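Local coordinates for protein aminoglycoside phosphotransferase (Mycobacterium smegmatis, PDB 6EF6) that phosphorylates (S)-1-amino-2-propanol, acting as the aminopropanol kinase of a bacterial microcompartment for aminoacetone utilization, at residues 209-214 against 306-311. Residues are numbered along the deposited sequence; the frame is centred on the assembly and turned at random.
Sequences DLLHRK and FVFLRR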
loop_
_atom_site.group_PDB
_atom_site.type_symbol
_atom_site.label_atom_id
_atom_site.label_comp_id
_atom_site.label_asym_id
_atom_site.label_seq_id
_atom_site.Cartn_x
_atom_site.Cartn_y
_atom_site.Cartn_z
ATOM N N ASP A 209 -13.217 -7.068 -17.671
ATOM C CA ASP A 209 -14.320 -8.010 -17.554
ATOM C C ASP A 209 -13.821 -9.455 -17.443
ATOM O O ASP A 209 -14.402 -10.258 -16.708
ATOM C CB ASP A 209 -15.304 -7.793 -18.724
ATOM C CG ASP A 209 -16.067 -6.482 -18.633
ATOM O OD1 ASP A 209 -16.134 -5.801 -17.576
ATOM O OD2 ASP A 209 -16.686 -6.176 -19.668
ATOM N N LEU A 210 -12.740 -9.791 -18.140
ATOM C CA LEU A 210 -12.093 -11.096 -17.979
ATOM C C LEU A 210 -11.538 -11.236 -16.569
ATOM O O LEU A 210 -11.775 -12.260 -15.908
ATOM C CB LEU A 210 -10.982 -11.243 -19.045
ATOM C CG LEU A 210 -10.193 -12.544 -18.885
ATOM C CD1 LEU A 210 -11.076 -13.778 -18.937
ATOM C CD2 LEU A 210 -9.114 -12.580 -19.962
ATOM N N LEU A 211 -10.882 -10.208 -16.052
ATOM C CA LEU A 211 -10.418 -10.207 -14.676
ATOM C C LEU A 211 -11.551 -10.445 -13.707
ATOM O O LEU A 211 -11.433 -11.240 -12.768
ATOM C CB LEU A 211 -9.742 -8.882 -14.385
ATOM C CG LEU A 211 -9.481 -8.546 -12.917
ATOM C CD1 LEU A 211 -8.440 -9.490 -12.361
ATOM C CD2 LEU A 211 -9.007 -7.132 -12.771
ATOM N N HIS A 212 -12.700 -9.781 -13.909
ATOM C CA HIS A 212 -13.857 -9.961 -13.032
ATOM C C HIS A 212 -14.284 -11.422 -13.019
ATOM O O HIS A 212 -14.541 -12.011 -11.955
ATOM C CB HIS A 212 -15.008 -9.050 -13.524
ATOM C CG HIS A 212 -16.091 -8.841 -12.529
ATOM N ND1 HIS A 212 -17.218 -8.103 -12.834
ATOM C CD2 HIS A 212 -16.265 -9.282 -11.273
ATOM C CE1 HIS A 212 -18.015 -8.074 -11.789
ATOM N NE2 HIS A 212 -17.475 -8.796 -10.826
ATOM N N ARG A 213 -14.381 -12.044 -14.195
ATOM C CA ARG A 213 -14.768 -13.450 -14.275
ATOM C C ARG A 213 -13.743 -14.346 -13.579
ATOM O O ARG A 213 -14.113 -15.299 -12.895
ATOM C CB ARG A 213 -14.943 -13.879 -15.739
ATOM C CG ARG A 213 -16.145 -13.239 -16.438
ATOM C CD ARG A 213 -16.026 -13.334 -17.975
ATOM N NE ARG A 213 -15.501 -14.602 -18.464
ATOM C CZ ARG A 213 -14.924 -14.773 -19.652
ATOM N NH1 ARG A 213 -14.483 -15.975 -19.997
ATOM N NH2 ARG A 213 -14.779 -13.747 -20.493
ATOM N N LYS A 214 -12.472 -14.035 -13.696
ATOM C CA LYS A 214 -11.446 -14.839 -13.041
ATOM C C LYS A 214 -11.517 -14.685 -11.541
ATOM O O LYS A 214 -11.373 -15.671 -10.814
ATOM C CB LYS A 214 -10.061 -14.490 -13.573
ATOM C CG LYS A 214 -9.924 -14.905 -15.014
ATOM C CD LYS A 214 -8.538 -14.849 -15.532
ATOM C CE LYS A 214 -7.511 -15.644 -14.737
ATOM N NZ LYS A 214 -7.790 -17.110 -14.675
ATOM N N PHE A 306 -3.770 -10.047 -10.575
ATOM C CA PHE A 306 -3.584 -9.072 -9.525
ATOM C C PHE A 306 -2.719 -7.902 -9.933
ATOM O O PHE A 306 -2.912 -6.791 -9.442
ATOM C CB PHE A 306 -3.083 -9.741 -8.223
ATOM C CG PHE A 306 -4.176 -10.572 -7.564
ATOM C CD1 PHE A 306 -5.397 -9.973 -7.251
ATOM C CD2 PHE A 306 -4.063 -11.933 -7.386
ATOM C CE1 PHE A 306 -6.448 -10.685 -6.702
ATOM C CE2 PHE A 306 -5.153 -12.695 -6.811
ATOM C CZ PHE A 306 -6.347 -12.054 -6.523
ATOM N N VAL A 307 -1.718 -8.146 -10.772
ATOM C CA VAL A 307 -0.960 -7.042 -11.366
ATOM C C VAL A 307 -1.902 -6.138 -12.152
ATOM O O VAL A 307 -1.816 -4.907 -12.058
ATOM C CB VAL A 307 0.232 -7.559 -12.211
ATOM C CG1 VAL A 307 0.909 -6.420 -12.924
ATOM C CG2 VAL A 307 1.209 -8.328 -11.364
ATOM N N PHE A 308 -2.753 -6.726 -12.976
ATOM C CA PHE A 308 -3.678 -5.946 -13.799
ATOM C C PHE A 308 -4.712 -5.187 -12.962
ATOM O O PHE A 308 -5.012 -4.031 -13.243
ATOM C CB PHE A 308 -4.305 -6.816 -14.873
ATOM C CG PHE A 308 -5.040 -5.993 -15.893
ATOM C CD1 PHE A 308 -4.346 -5.131 -16.737
ATOM C CD2 PHE A 308 -6.422 -6.000 -16.007
ATOM C CE1 PHE A 308 -5.025 -4.332 -17.629
ATOM C CE2 PHE A 308 -7.075 -5.199 -16.945
ATOM C CZ PHE A 308 -6.368 -4.379 -17.737
ATOM N N LEU A 309 -5.183 -5.795 -11.876
ATOM C CA LEU A 309 -6.064 -5.088 -10.937
ATOM C C LEU A 309 -5.362 -3.860 -10.375
ATOM O O LEU A 309 -5.922 -2.753 -10.337
ATOM C CB LEU A 309 -6.471 -6.049 -9.799
ATOM C CG LEU A 309 -7.329 -5.441 -8.696
ATOM C CD1 LEU A 309 -8.577 -4.771 -9.180
ATOM C CD2 LEU A 309 -7.676 -6.466 -7.615
ATOM N N ARG A 310 -4.111 -4.032 -9.914
ATOM C CA ARG A 310 -3.359 -2.870 -9.396
ATOM C C ARG A 310 -3.180 -1.797 -10.475
ATOM O O ARG A 310 -3.283 -0.604 -10.181
ATOM C CB ARG A 310 -1.988 -3.334 -8.860
ATOM C CG ARG A 310 -1.155 -2.242 -8.273
ATOM C CD ARG A 310 -1.833 -1.602 -7.059
ATOM N NE ARG A 310 -0.896 -0.816 -6.253
ATOM C CZ ARG A 310 -1.131 -0.224 -5.105
ATOM N NH1 ARG A 310 -2.385 -0.240 -4.621
ATOM N NH2 ARG A 310 -0.178 0.443 -4.445
ATOM N N ARG A 311 -2.863 -2.223 -11.700
ATOM C CA ARG A 311 -2.683 -1.281 -12.795
ATOM C C ARG A 311 -3.908 -0.410 -13.002
ATOM O O ARG A 311 -3.799 0.804 -13.138
ATOM C CB ARG A 311 -2.389 -2.037 -14.064
ATOM C CG ARG A 311 -1.965 -1.156 -15.247
ATOM C CD ARG A 311 -0.531 -0.629 -15.083
ATOM N NE ARG A 311 -0.140 0.234 -16.196
ATOM C CZ ARG A 311 1.100 0.588 -16.507
ATOM N NH1 ARG A 311 2.104 0.092 -15.789
ATOM N NH2 ARG A 311 1.339 1.354 -17.529
#
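Leu211 meets Phe308 and Leu309 in a small, buried apolar contact between two helices of the C-terminal lobe. The enzyme has the aminoglycoside phosphotransferase fold, which is related to the protein kinases. Segment 209-214 lies on helix 198-218, and segment 306-311 lies on helix 303-320. Between the two segments the nearest CA atoms are those of Leu211 and Leu309, 7.7 Å apart. No hydrogen bond crosses the contact.

One methyl group makes the closest approaches. The CB of Leu211 points toward the other segment, and with CG anti to the backbone N (chi1 166°) CD2 becomes the touching atom. It reaches the backbone of the partner helix, 4.0 Å from Leu309 CA. The two leucine side chains cross at about a right angle, and the side-chain atom of Leu309 that is met is CB, 4.1 Å from Leu211 CD2. The Leu309 side chain also touches Leu181 and Tyr263. Tyr345 of helix 325-347 packs on Leu211, so this helix also covers Leu211.

Helix 303-320 also lines the pocket of the bound (2R)-1-methoxypropan-2-amine, probably part of the active site. Arg310 touches this amine and forms a salt bridge with Asp231, a ligand of a sodium ion.

Phe308 completes the contact and also packs on Leu204 and Ala207 of helix 198-218. Leu211 CD2 approaches its ring obliquely, 4.3 Å from Phe308 CD2.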